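PDB 4R01: putative NADH-flavin reductase from Streptococcus pneumoniae TIGR4, which probably binds a nicotinamide dinucleotide in a Rossmann fold and acts as an oxidoreductase, perhaps reducing flavin. Local coordinates for residues Y165-E170 against I205-K210; P151-I156 against G178-S183; K46-L51 against I81-Q86; A5-N10 against T29-S34. One frame throughout, in Å; residues are numbered along the deposited sequence.

Interaction 1 of 4, residues Y165-E170 against I205-K210; sequences YILAGE and ISLLEK
Ile205 meets Leu167 and Ala168 where the antiparallel strands 165-168 and 203-209 pair, their short segments running 156° apart. Leu167 bends CD1 over Ile205 CB, 3.9 Å away. Ser206 is bonded three times to residues 168 and 169. Its N donates to Ala168 O from well above the carbonyl plane, its O accepts a nearly straight bond from Ala168 N (2.8 Å), and its OG donates to Gly169 O (2.9 Å) in the carbonyl plane, on a lone pair. With chi1 at 55°, OG lies between the backbone N and carbonyl carbon and extends the pairing one residue beyond the strand. On the opposite face Leu207 CD2 fits between Leu167 CD1 (3.8 Å) and the ring of Tyr165, 3.6 Å from its CD2. Leu208 O accepts from Ile166 N, while the return bond from Leu208 N is weak; Leu208 CD1 touches Ile166 CB at 3.7 Å. After Glu209, whose carboxylate bonds Gln181, the carbonyl carbon of Lys210 lies against Ile166 CG1. Within this chain strand 165-168 is an outermost strand of the main sheet, and strand 203-209 has strand 145-150 on its other side. Helix 184-196 packs on the Tyr165 and Leu207 face, where Tyr165 OH bonds Asp193.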
loop_
_atom_site.group_PDB
_atom_site.type_symbol
_atom_site.label_atom_id
_atom_site.label_comp_id
_atom_site.label_asym_id
_atom_site.label_seq_id
_atom_site.Cartn_x
_atom_site.Cartn_y
_atom_site.Cartn_z
ATOM N N TYR A 165 -3.411 -21.365 -9.104
ATOM C CA TYR A 165 -4.165 -20.126 -8.984
ATOM C C TYR A 165 -5.123 -20.185 -7.800
ATOM O O TYR A 165 -5.326 -21.242 -7.203
ATOM C CB TYR A 165 -4.939 -19.842 -10.277
ATOM C CG TYR A 165 -6.105 -20.778 -10.501
ATOM C CD1 TYR A 165 -5.921 -22.021 -11.093
ATOM C CD2 TYR A 165 -7.392 -20.421 -10.117
ATOM C CE1 TYR A 165 -6.983 -22.881 -11.293
ATOM C CE2 TYR A 165 -8.460 -21.275 -10.314
ATOM C CZ TYR A 165 -8.249 -22.502 -10.902
ATOM O OH TYR A 165 -9.309 -23.354 -11.100
ATOM N N ILE A 166 -5.711 -19.042 -7.468
ATOM C CA ILE A 166 -6.747 -18.979 -6.444
ATOM C C ILE A 166 -8.069 -18.505 -7.036
ATOM O O ILE A 166 -8.118 -17.507 -7.758
ATOM C CB ILE A 166 -6.346 -18.045 -5.285
ATOM C CG1 ILE A 166 -5.224 -18.674 -4.465
ATOM C CG2 ILE A 166 -7.528 -17.764 -4.377
ATOM C CD1 ILE A 166 -4.704 -17.776 -3.373
ATOM N N LEU A 167 -9.136 -19.237 -6.740
ATOM C CA LEU A 167 -10.472 -18.823 -7.135
ATOM C C LEU A 167 -11.112 -18.018 -6.013
ATOM O O LEU A 167 -11.289 -18.521 -4.904
ATOM C CB LEU A 167 -11.337 -20.037 -7.478
ATOM C CG LEU A 167 -12.810 -19.771 -7.800
ATOM C CD1 LEU A 167 -12.948 -18.980 -9.090
ATOM C CD2 LEU A 167 -13.585 -21.073 -7.885
ATOM N N ALA A 168 -11.443 -16.763 -6.296
ATOM C CA ALA A 168 -12.120 -15.926 -5.313
ATOM C C ALA A 168 -13.466 -15.465 -5.854
ATOM O O ALA A 168 -13.930 -15.953 -6.885
ATOM C CB ALA A 168 -11.257 -14.736 -4.932
ATOM N N GLY A 169 -14.089 -14.521 -5.157
ATOM C CA GLY A 169 -15.422 -14.085 -5.519
ATOM C C GLY A 169 -15.529 -12.620 -5.885
ATOM O O GLY A 169 -14.712 -12.084 -6.636
ATOM N N GLU A 170 -16.550 -11.975 -5.337
ATOM C CA GLU A 170 -16.891 -10.599 -5.676
ATOM C C GLU A 170 -15.926 -9.585 -5.062
ATOM O O GLU A 170 -15.873 -8.429 -5.486
ATOM C CB GLU A 170 -18.320 -10.304 -5.216
ATOM C CG GLU A 170 -19.079 -9.339 -6.101
ATOM C CD GLU A 170 -19.512 -9.960 -7.409
ATOM O OE1 GLU A 170 -19.746 -11.187 -7.443
ATOM O OE2 GLU A 170 -19.613 -9.218 -8.406
ATOM N N ILE A 205 -16.811 -14.223 -10.674
ATOM C CA ILE A 205 -15.692 -14.807 -9.957
ATOM C C ILE A 205 -14.417 -14.034 -10.278
ATOM O O ILE A 205 -14.384 -13.246 -11.225
ATOM C CB ILE A 205 -15.500 -16.284 -10.321
ATOM C CG1 ILE A 205 -15.290 -16.429 -11.830
ATOM C CG2 ILE A 205 -16.701 -17.095 -9.865
ATOM C CD1 ILE A 205 -15.099 -17.857 -12.283
ATOM N N SER A 206 -13.371 -14.260 -9.489
ATOM C CA SER A 206 -12.083 -13.621 -9.737
ATOM C C SER A 206 -10.947 -14.633 -9.612
ATOM O O SER A 206 -11.052 -15.611 -8.868
ATOM C CB SER A 206 -11.864 -12.450 -8.775
ATOM O OG SER A 206 -12.000 -12.865 -7.428
ATOM N N LEU A 207 -9.864 -14.393 -10.347
ATOM C CA LEU A 207 -8.737 -15.320 -10.382
ATOM C C LEU A 207 -7.423 -14.620 -10.047
ATOM O O LEU A 207 -7.267 -13.428 -10.316
ATOM C CB LEU A 207 -8.644 -15.987 -11.757
ATOM C CG LEU A 207 -9.843 -16.850 -12.153
ATOM C CD1 LEU A 207 -9.740 -17.280 -13.611
ATOM C CD2 LEU A 207 -9.931 -18.060 -11.242
ATOM N N LEU A 208 -6.485 -15.362 -9.461
ATOM C CA LEU A 208 -5.190 -14.799 -9.084
ATOM C C LEU A 208 -4.184 -15.904 -8.790
ATOM O O LEU A 208 -4.568 -17.037 -8.517
ATOM C CB LEU A 208 -5.357 -13.853 -7.885
ATOM C CG LEU A 208 -5.841 -14.312 -6.499
ATOM C CD1 LEU A 208 -4.691 -14.770 -5.585
ATOM C CD2 LEU A 208 -6.723 -13.252 -5.835
ATOM N N GLU A 209 -2.898 -15.567 -8.865
ATOM C CA GLU A 209 -1.818 -16.548 -8.737
ATOM C C GLU A 209 -1.637 -17.048 -7.304
ATOM O O GLU A 209 -1.979 -16.347 -6.353
ATOM C CB GLU A 209 -0.501 -15.947 -9.239
ATOM C CG GLU A 209 0.643 -16.936 -9.404
ATOM C CD GLU A 209 1.967 -16.246 -9.668
ATOM O OE1 GLU A 209 3.019 -16.790 -9.267
ATOM O OE2 GLU A 209 1.954 -15.155 -10.270
ATOM N N LYS A 210 -1.090 -18.259 -7.179
ATOM C CA LYS A 210 -0.743 -18.890 -5.899
ATOM C C LYS A 210 -1.977 -19.251 -5.084
ATOM O O LYS A 210 -2.058 -20.342 -4.515
ATOM C CB LYS A 210 0.178 -17.986 -5.075
ATOM C CG LYS A 210 1.442 -17.554 -5.801
ATOM C CD LYS A 210 2.416 -16.871 -4.855
ATOM C CE LYS A 210 3.655 -16.388 -5.596
ATOM N NZ LYS A 210 3.358 -15.217 -6.470
#

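Interaction 2 of 4, residues P151-I156 against G178-S183; sequences PAVDFI and GISQIS
Asp154 pairs with Gln181, Phe155 with Ile182 and Ile156 with Ser183 in a two-stranded parallel ladder whose short axes diverge by only 13°. Asp154 N donates to Ser180 O (3.0 Å), Ile182 N returns a bond to Asp154 O (2.9 Å), and Ile156 N reaches Ile182 O in its carbonyl plane. Ahead of the ladder, Ser180 turns its hydroxyl to the loop: chi1 of 177° carries OG away from its own N and beside the carbonyl carbon, where it accepts an almost linear bond from Val153 N (3.1 Å). Ala152 CB closes on the same oxygen at 3.3 Å. On the face of the ladder that carries Phe155 and Ile182, the two side chains lie side by side, Ile182 CG2 being 3.7 Å from Phe155 CD1, while Ile182 O sits at the ring edge. One ring face is covered by Pro151 CB, 3.4 Å above its centre. On the opposite face the CB atoms of Asp154 and Gln181 meet, and Asp154 OD2 makes a salt bridge with Lys129 of the second subunit. Ser183 is the N-cap of helix 184-196, its OG bonded to Asp186 N. Tyr187 of that helix meets Phe155 edge-to-face, and Leu208 and Leu207 of strand 203-209 touch Ala152 and Ile182.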
loop_
_atom_site.group_PDB
_atom_site.type_symbol
_atom_site.label_atom_id
_atom_site.label_comp_id
_atom_site.label_asym_id
_atom_site.label_seq_id
_atom_site.Cartn_x
_atom_site.Cartn_y
_atom_site.Cartn_z
ATOM N N PRO A 151 -9.862 -10.817 -13.683
ATOM C CA PRO A 151 -8.472 -11.222 -13.479
ATOM C C PRO A 151 -7.900 -10.516 -12.259
ATOM O O PRO A 151 -8.631 -9.788 -11.582
ATOM C CB PRO A 151 -7.786 -10.755 -14.761
ATOM C CG PRO A 151 -8.536 -9.510 -15.121
ATOM C CD PRO A 151 -9.971 -9.720 -14.659
ATOM N N ALA A 152 -6.616 -10.717 -11.985
ATOM C CA ALA A 152 -5.969 -10.026 -10.881
ATOM C C ALA A 152 -5.655 -8.590 -11.281
ATOM O O ALA A 152 -5.841 -8.209 -12.437
ATOM C CB ALA A 152 -4.711 -10.752 -10.463
ATOM N N VAL A 153 -5.186 -7.798 -10.323
ATOM C CA VAL A 153 -4.830 -6.408 -10.583
ATOM C C VAL A 153 -3.744 -6.325 -11.645
ATOM O O VAL A 153 -3.866 -5.583 -12.620
ATOM C CB VAL A 153 -4.351 -5.704 -9.303
ATOM C CG1 VAL A 153 -3.811 -4.318 -9.626
ATOM C CG2 VAL A 153 -5.484 -5.632 -8.292
ATOM N N ASP A 154 -2.686 -7.104 -11.452
ATOM C CA ASP A 154 -1.614 -7.199 -12.430
ATOM C C ASP A 154 -1.855 -8.412 -13.328
ATOM O O ASP A 154 -1.638 -9.553 -12.922
ATOM C CB ASP A 154 -0.254 -7.294 -11.736
ATOM C CG ASP A 154 0.900 -7.008 -12.678
ATOM O OD1 ASP A 154 0.688 -6.318 -13.698
ATOM O OD2 ASP A 154 2.026 -7.466 -12.392
ATOM N N PHE A 155 -2.299 -8.186 -14.541
ATOM C CA PHE A 155 -2.651 -9.215 -15.492
ATOM C C PHE A 155 -1.591 -9.249 -16.575
ATOM O O PHE A 155 -1.432 -8.322 -17.332
ATOM C CB PHE A 155 -4.007 -8.857 -16.083
ATOM C CG PHE A 155 -4.753 -9.980 -16.696
ATOM C CD1 PHE A 155 -4.506 -11.277 -16.359
ATOM C CD2 PHE A 155 -5.714 -9.718 -17.614
ATOM C CE1 PHE A 155 -5.203 -12.294 -16.931
ATOM C CE2 PHE A 155 -6.423 -10.722 -18.180
ATOM C CZ PHE A 155 -6.170 -12.014 -17.837
ATOM N N ILE A 156 -0.847 -10.326 -16.631
ATOM C CA ILE A 156 0.368 -10.370 -17.439
ATOM C C ILE A 156 0.285 -11.370 -18.597
ATOM O O ILE A 156 0.199 -12.579 -18.374
ATOM C CB ILE A 156 1.591 -10.711 -16.561
ATOM C CG1 ILE A 156 1.647 -9.779 -15.346
ATOM C CG2 ILE A 156 2.875 -10.617 -17.364
ATOM C CD1 ILE A 156 2.441 -10.324 -14.177
ATOM N N GLY A 178 0.255 -10.792 -0.124
ATOM C CA GLY A 178 -0.500 -9.558 -0.238
ATOM C C GLY A 178 -0.469 -9.013 -1.655
ATOM O O GLY A 178 -0.698 -7.828 -1.883
ATOM N N ILE A 179 -0.188 -9.892 -2.612
ATOM C CA ILE A 179 -0.039 -9.494 -4.006
ATOM C C ILE A 179 -1.191 -10.020 -4.861
ATOM O O ILE A 179 -1.656 -11.142 -4.667
ATOM C CB ILE A 179 1.303 -10.000 -4.585
ATOM C CG1 ILE A 179 2.463 -9.582 -3.682
ATOM C CG2 ILE A 179 1.521 -9.480 -5.999
ATOM C CD1 ILE A 179 3.809 -10.092 -4.142
ATOM N N SER A 180 -1.653 -9.199 -5.798
ATOM C CA SER A 180 -2.685 -9.620 -6.735
ATOM C C SER A 180 -2.159 -9.591 -8.167
ATOM O O SER A 180 -2.162 -8.546 -8.817
ATOM C CB SER A 180 -3.923 -8.732 -6.609
ATOM O OG SER A 180 -4.899 -9.088 -7.571
ATOM N N GLN A 181 -1.698 -10.742 -8.648
ATOM C CA GLN A 181 -1.195 -10.863 -10.012
ATOM C C GLN A 181 -1.563 -12.225 -10.583
ATOM O O GLN A 181 -1.804 -13.168 -9.832
ATOM C CB GLN A 181 0.322 -10.671 -10.060
ATOM C CG GLN A 181 1.098 -11.758 -9.332
ATOM C CD GLN A 181 2.598 -11.637 -9.513
ATOM O OE1 GLN A 181 3.238 -10.760 -8.935
ATOM N NE2 GLN A 181 3.168 -12.529 -10.314
ATOM N N ILE A 182 -1.619 -12.323 -11.908
ATOM C CA ILE A 182 -1.807 -13.613 -12.566
ATOM C C ILE A 182 -1.413 -13.535 -14.041
ATOM O O ILE A 182 -1.558 -12.493 -14.683
ATOM C CB ILE A 182 -3.269 -14.118 -12.436
ATOM C CG1 ILE A 182 -3.353 -15.615 -12.746
ATOM C CG2 ILE A 182 -4.215 -13.311 -13.320
ATOM C CD1 ILE A 182 -4.711 -16.221 -12.474
ATOM N N SER A 183 -0.890 -14.638 -14.565
ATOM C CA SER A 183 -0.524 -14.717 -15.974
ATOM C C SER A 183 -1.753 -15.028 -16.817
ATOM O O SER A 183 -2.752 -15.529 -16.302
ATOM C CB SER A 183 0.546 -15.784 -16.194
ATOM O OG SER A 183 0.042 -17.072 -15.888
#

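Interaction 3 of 4, residues K46-L51 against I81-Q86; sequences KDLFEL and IELFNQ
Leu83 and Phe84, on helix 76-88 of the Rossmann-type alpha/beta fold, receive the short 3-10 turn at residues 48-50 that follows strand 42-45. The contact between the segments is apolar. Leu83 extends from the helix with CG anti to its backbone N (chi1 166°), and its CD2 methyl abuts the backbone of the turn, 3.3 Å from Leu48 O and 3.6 Å from Phe49 CA. Leu83 CD2 is also 4.0 Å from Phe49 CD1, the two side chains inclined to each other, and Leu48 CD2 lies over one face of the Phe49 ring, toward its rim. A second group forms round Phe84, whose CE1 is 4.3 Å from Leu51 CD1, while Leu48 crosses the ring-bearing side chain at about a right angle. Leu48 and Phe84 also both touch Ile7 of strand 3-7, so this packing belongs to the core between helix and main sheet; Phe95 meets the Phe84 ring as well. Polar interactions shape the turn from within. Glu50 N bonds Asp47 O and Leu51 N bonds Leu48 O, while Phe49 N donates to Asp47 OD2 (3.2 Å) from above the carboxylate plane, forming an Asx turn that leads into the 3-10 segment. Tightest among the apolar side-chain pairs is Leu48 CD1 against Phe84 CZ, at 3.4 Å.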
loop_
_atom_site.group_PDB
_atom_site.type_symbol
_atom_site.label_atom_id
_atom_site.label_comp_id
_atom_site.label_asym_id
_atom_site.label_seq_id
_atom_site.Cartn_x
_atom_site.Cartn_y
_atom_site.Cartn_z
ATOM N N LYS A 46 -15.882 -12.901 -38.877
ATOM C CA LYS A 46 -17.072 -12.073 -38.901
ATOM C C LYS A 46 -16.926 -10.960 -37.877
ATOM O O LYS A 46 -16.261 -11.137 -36.857
ATOM C CB LYS A 46 -18.310 -12.923 -38.608
ATOM C CG LYS A 46 -19.624 -12.302 -39.026
ATOM C CD LYS A 46 -20.770 -13.277 -38.807
ATOM C CE LYS A 46 -22.065 -12.743 -39.390
ATOM N NZ LYS A 46 -23.213 -13.655 -39.132
ATOM N N ASP A 47 -17.529 -9.808 -38.152
ATOM C CA ASP A 47 -17.521 -8.727 -37.179
ATOM C C ASP A 47 -18.413 -9.109 -36.010
ATOM O O ASP A 47 -19.520 -9.615 -36.207
ATOM C CB ASP A 47 -17.983 -7.412 -37.801
ATOM C CG ASP A 47 -17.859 -6.243 -36.841
ATOM O OD1 ASP A 47 -16.743 -5.698 -36.704
ATOM O OD2 ASP A 47 -18.878 -5.871 -36.219
ATOM N N LEU A 48 -17.916 -8.872 -34.800
ATOM C CA LEU A 48 -18.609 -9.246 -33.574
ATOM C C LEU A 48 -20.075 -8.811 -33.549
ATOM O O LEU A 48 -20.963 -9.611 -33.254
ATOM C CB LEU A 48 -17.881 -8.655 -32.365
ATOM C CG LEU A 48 -18.586 -8.816 -31.019
ATOM C CD1 LEU A 48 -18.775 -10.286 -30.710
ATOM C CD2 LEU A 48 -17.807 -8.130 -29.914
ATOM N N PHE A 49 -20.323 -7.547 -33.872
ATOM C CA PHE A 49 -21.664 -6.983 -33.762
ATOM C C PHE A 49 -22.539 -7.310 -34.969
ATOM O O PHE A 49 -23.627 -6.757 -35.125
ATOM C CB PHE A 49 -21.579 -5.471 -33.562
ATOM C CG PHE A 49 -20.837 -5.076 -32.320
ATOM C CD1 PHE A 49 -21.489 -5.013 -31.100
ATOM C CD2 PHE A 49 -19.485 -4.782 -32.368
ATOM C CE1 PHE A 49 -20.807 -4.654 -29.953
ATOM C CE2 PHE A 49 -18.798 -4.425 -31.226
ATOM C CZ PHE A 49 -19.460 -4.361 -30.016
ATOM N N GLU A 50 -22.059 -8.216 -35.813
ATOM C CA GLU A 50 -22.844 -8.697 -36.941
ATOM C C GLU A 50 -23.218 -10.159 -36.736
ATOM O O GLU A 50 -23.797 -10.792 -37.619
ATOM C CB GLU A 50 -22.077 -8.514 -38.252
ATOM C CG GLU A 50 -22.328 -7.172 -38.923
ATOM C CD GLU A 50 -21.166 -6.723 -39.784
ATOM O OE1 GLU A 50 -20.300 -7.566 -40.099
ATOM O OE2 GLU A 50 -21.119 -5.528 -40.145
ATOM N N LEU A 51 -22.888 -10.685 -35.561
ATOM C CA LEU A 51 -23.227 -12.059 -35.212
ATOM C C LEU A 51 -24.733 -12.249 -35.082
ATOM O O LEU A 51 -25.455 -11.341 -34.668
ATOM C CB LEU A 51 -22.543 -12.467 -33.905
ATOM C CG LEU A 51 -21.034 -12.715 -33.930
ATOM C CD1 LEU A 51 -20.522 -12.913 -32.516
ATOM C CD2 LEU A 51 -20.691 -13.916 -34.797
ATOM N N ILE A 81 -22.327 -6.741 -24.697
ATOM C CA ILE A 81 -23.191 -7.403 -23.726
ATOM C C ILE A 81 -24.643 -7.395 -24.184
ATOM O O ILE A 81 -25.313 -8.427 -24.171
ATOM C CB ILE A 81 -23.105 -6.736 -22.345
ATOM C CG1 ILE A 81 -21.682 -6.828 -21.799
ATOM C CG2 ILE A 81 -24.092 -7.375 -21.384
ATOM C CD1 ILE A 81 -21.171 -8.245 -21.655
ATOM N N GLU A 82 -25.117 -6.221 -24.590
ATOM C CA GLU A 82 -26.482 -6.064 -25.075
ATOM C C GLU A 82 -26.732 -6.979 -26.267
ATOM O O GLU A 82 -27.799 -7.579 -26.389
ATOM C CB GLU A 82 -26.750 -4.608 -25.460
ATOM C CG GLU A 82 -28.187 -4.165 -25.251
ATOM C CD GLU A 82 -28.513 -3.924 -23.788
ATOM O OE1 GLU A 82 -27.884 -3.034 -23.179
ATOM O OE2 GLU A 82 -29.394 -4.625 -23.249
ATOM N N LEU A 83 -25.732 -7.088 -27.136
ATOM C CA LEU A 83 -25.815 -7.951 -28.309
ATOM C C LEU A 83 -25.863 -9.426 -27.931
ATOM O O LEU A 83 -26.725 -10.171 -28.404
ATOM C CB LEU A 83 -24.629 -7.703 -29.240
ATOM C CG LEU A 83 -24.431 -8.775 -30.313
ATOM C CD1 LEU A 83 -25.492 -8.670 -31.403
ATOM C CD2 LEU A 83 -23.038 -8.692 -30.902
ATOM N N PHE A 84 -24.928 -9.845 -27.083
ATOM C CA PHE A 84 -24.840 -11.243 -26.684
ATOM C C PHE A 84 -26.083 -11.691 -25.932
ATOM O O PHE A 84 -26.542 -12.822 -26.100
ATOM C CB PHE A 84 -23.596 -11.480 -25.834
ATOM C CG PHE A 84 -22.354 -11.707 -26.640
ATOM C CD1 PHE A 84 -22.249 -12.813 -27.467
ATOM C CD2 PHE A 84 -21.290 -10.824 -26.569
ATOM C CE1 PHE A 84 -21.112 -13.030 -28.214
ATOM C CE2 PHE A 84 -20.147 -11.036 -27.312
ATOM C CZ PHE A 84 -20.059 -12.143 -28.133
ATOM N N ASN A 85 -26.629 -10.801 -25.111
ATOM C CA ASN A 85 -27.871 -11.085 -24.409
ATOM C C ASN A 85 -29.002 -11.367 -25.393
ATOM O O ASN A 85 -29.756 -12.322 -25.228
ATOM C CB ASN A 85 -28.247 -9.923 -23.488
ATOM C CG ASN A 85 -29.527 -10.180 -22.720
ATOM O OD1 ASN A 85 -29.568 -11.027 -21.828
ATOM N ND2 ASN A 85 -30.577 -9.438 -23.053
ATOM N N GLN A 86 -29.098 -10.540 -26.414
ATOM C CA GLN A 86 -30.080 -10.701 -27.463
ATOM C C GLN A 86 -29.951 -12.030 -28.151
ATOM O O GLN A 86 -30.921 -12.571 -28.576
ATOM C CB GLN A 86 -29.930 -9.621 -28.521
ATOM C CG GLN A 86 -30.642 -8.326 -28.216
ATOM C CD GLN A 86 -29.975 -7.118 -28.853
ATOM O OE1 GLN A 86 -29.093 -7.249 -29.691
ATOM N NE2 GLN A 86 -30.402 -5.937 -28.454
#

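Interaction 4 of 4, residues A5-N10 against T29-S34; sequences AVIAAN and TAIVRS. With SO4 (sulfate ion), chain C.
Ile31, Asn10 and Val32 have the largest shares of the surface buried in this contact, which joins the first two strands of the Rossmann beta-alpha-beta unit. Ile31 sits in the parallel ladder: its N donates to Val6 O, and its O accepts from Ala8 N (2.9 Å) just as strand 3-7 gives way to the loop. Its side chain lies beside that of Ile7 and points the same way, the two CD1 methyls 3.9 Å apart. Nearer the start of the ladder Val6 N bonds Thr29 O. On the other face Ala9 CB rests on Ala30 CB at 3.6 Å.

Asn10 belongs to the loop and reaches over the end of strand 27-32. Its side chain crosses Val32 at about a right angle, with ND2 3.5 Å from Val32 CB; chi1 of -79° sets CG beside the backbone N, and OD1 accepts from Lys37 N, which helps fix the amide. A sulfate, probably from the crystallisation liquor, lies where the two strand ends meet. Asn10 N donates to its O1 (3.1 Å), and Arg33 N donates to its O4 at 3.3 Å. Asn10 ND2 to O4 and Arg33 NE to O2 are weak additions. Val32 CG1 packs against O1. The position, after the first strand and at the end of the second, is consistent with the site where Rossmann proteins bind dinucleotide phosphates.

Helix 12-24 connects the strands and places Val18 against Val6 and Ala9. Strand 61-64 flanks strand 3-7, and strand 42-45 flanks strand 27-32, with Ile44 against Ile31.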
loop_
_atom_site.group_PDB
_atom_site.type_symbol
_atom_site.label_atom_id
_atom_site.label_comp_id
_atom_site.label_asym_id
_atom_site.label_seq_id
_atom_site.Cartn_x
_atom_site.Cartn_y
_atom_site.Cartn_z
ATOM N N ALA A 5 -17.255 -21.442 -28.111
ATOM C CA ALA A 5 -16.963 -20.353 -29.030
ATOM C C ALA A 5 -16.211 -19.257 -28.287
ATOM O O ALA A 5 -16.616 -18.839 -27.199
ATOM C CB ALA A 5 -18.240 -19.808 -29.645
ATOM N N VAL A 6 -15.105 -18.802 -28.869
ATOM C CA VAL A 6 -14.314 -17.744 -28.258
ATOM C C VAL A 6 -14.254 -16.518 -29.162
ATOM O O VAL A 6 -13.641 -16.549 -30.229
ATOM C CB VAL A 6 -12.883 -18.214 -27.942
ATOM C CG1 VAL A 6 -12.073 -17.076 -27.345
ATOM C CG2 VAL A 6 -12.913 -19.404 -26.996
ATOM N N ILE A 7 -14.904 -15.444 -28.727
ATOM C CA ILE A 7 -14.893 -14.181 -29.454
ATOM C C ILE A 7 -13.549 -13.484 -29.249
ATOM O O ILE A 7 -13.033 -13.450 -28.130
ATOM C CB ILE A 7 -16.049 -13.257 -29.006
ATOM C CG1 ILE A 7 -17.350 -13.639 -29.715
ATOM C CG2 ILE A 7 -15.734 -11.803 -29.314
ATOM C CD1 ILE A 7 -17.974 -14.929 -29.243
ATOM N N ALA A 8 -12.992 -12.952 -30.337
ATOM C CA ALA A 8 -11.678 -12.303 -30.338
ATOM C C ALA A 8 -10.578 -13.282 -29.937
ATOM O O ALA A 8 -9.781 -13.007 -29.041
ATOM C CB ALA A 8 -11.674 -11.079 -29.420
ATOM N N ALA A 9 -10.534 -14.421 -30.620
ATOM C CA ALA A 9 -9.584 -15.480 -30.297
ATOM C C ALA A 9 -8.158 -15.137 -30.720
ATOM O O ALA A 9 -7.213 -15.837 -30.358
ATOM C CB ALA A 9 -10.023 -16.785 -30.940
ATOM N N ASN A 10 -8.002 -14.068 -31.495
ATOM C CA ASN A 10 -6.678 -13.622 -31.913
ATOM C C ASN A 10 -6.014 -12.747 -30.862
ATOM O O ASN A 10 -4.797 -12.545 -30.885
ATOM C CB ASN A 10 -6.758 -12.871 -33.242
ATOM C CG ASN A 10 -6.876 -13.804 -34.422
ATOM O OD1 ASN A 10 -6.358 -14.921 -34.394
ATOM N ND2 ASN A 10 -7.561 -13.353 -35.470
ATOM N N THR A 29 -14.488 -23.202 -31.560
ATOM C CA THR A 29 -14.706 -22.339 -32.709
ATOM C C THR A 29 -14.179 -20.946 -32.407
ATOM O O THR A 29 -14.554 -20.339 -31.405
ATOM C CB THR A 29 -16.198 -22.249 -33.085
ATOM O OG1 THR A 29 -16.662 -23.528 -33.531
ATOM C CG2 THR A 29 -16.409 -21.225 -34.189
ATOM N N ALA A 30 -13.305 -20.442 -33.269
ATOM C CA ALA A 30 -12.785 -19.091 -33.105
ATOM C C ALA A 30 -13.591 -18.095 -33.926
ATOM O O ALA A 30 -13.716 -18.232 -35.142
ATOM C CB ALA A 30 -11.323 -19.032 -33.498
ATOM N N ILE A 31 -14.149 -17.097 -33.255
ATOM C CA ILE A 31 -14.828 -16.015 -33.947
ATOM C C ILE A 31 -13.908 -14.803 -33.966
ATOM O O ILE A 31 -13.664 -14.178 -32.934
ATOM C CB ILE A 31 -16.171 -15.673 -33.287
ATOM C CG1 ILE A 31 -17.086 -16.902 -33.320
ATOM C CG2 ILE A 31 -16.823 -14.490 -33.983
ATOM C CD1 ILE A 31 -18.458 -16.677 -32.730
ATOM N N VAL A 32 -13.386 -14.495 -35.148
ATOM C CA VAL A 32 -12.336 -13.495 -35.299
ATOM C C VAL A 32 -12.649 -12.481 -36.398
ATOM O O VAL A 32 -13.623 -12.627 -37.139
ATOM C CB VAL A 32 -10.981 -14.160 -35.617
ATOM C CG1 VAL A 32 -10.537 -15.048 -34.469
ATOM C CG2 VAL A 32 -11.085 -14.967 -36.901
ATOM N N ARG A 33 -11.803 -11.461 -36.505
ATOM C CA ARG A 33 -11.986 -10.411 -37.499
ATOM C C ARG A 33 -10.975 -10.534 -38.636
ATOM O O ARG A 33 -11.265 -10.171 -39.774
ATOM C CB ARG A 33 -11.876 -9.033 -36.843
ATOM C CG ARG A 33 -12.953 -8.755 -35.804
ATOM C CD ARG A 33 -12.734 -7.415 -35.119
ATOM N NE ARG A 33 -11.482 -7.382 -34.366
ATOM C CZ ARG A 33 -11.042 -6.325 -33.689
ATOM N NH1 ARG A 33 -11.752 -5.206 -33.665
ATOM N NH2 ARG A 33 -9.890 -6.387 -33.035
ATOM N N SER A 34 -9.787 -11.043 -38.323
ATOM C CA SER A 34 -8.751 -11.241 -39.333
ATOM C C SER A 34 -8.315 -12.703 -39.380
ATOM O O SER A 34 -9.022 -13.581 -38.884
ATOM C CB SER A 34 -7.548 -10.337 -39.061
ATOM O OG SER A 34 -6.983 -10.607 -37.791
HETATM S S SO4 C . -9.899 -10.801 -33.245
HETATM O O1 SO4 C . -9.929 -12.243 -33.025
HETATM O O2 SO4 C . -11.259 -10.276 -33.170
HETATM O O3 SO4 C . -9.073 -10.176 -32.218
HETATM O O4 SO4 C . -9.328 -10.512 -34.558
#

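In the fold
The contacts form two separate groups, with interaction 1 across the chain's centre from interactions 3 and 4. Interactions 3 and 4, centres about 13 Å apart, share the N-terminal half: Lys46 N is 2.9 Å from Val32 O, a probable hydrogen bond, and Leu51 CD2 packs on Ile31 CG2 at 4.0 Å. Interactions 1 and 2, centres about 9 Å apart, interlock along the chain and join through a probable hydrogen bond from Glu209 N to Gln181 O. Interactions 1 and 4 lie on the same main sheet, yet their centres are about 25 Å apart. The sulfate belongs to interaction 4, at the likely dinucleotide end, whereas interaction 2 faces the second subunit.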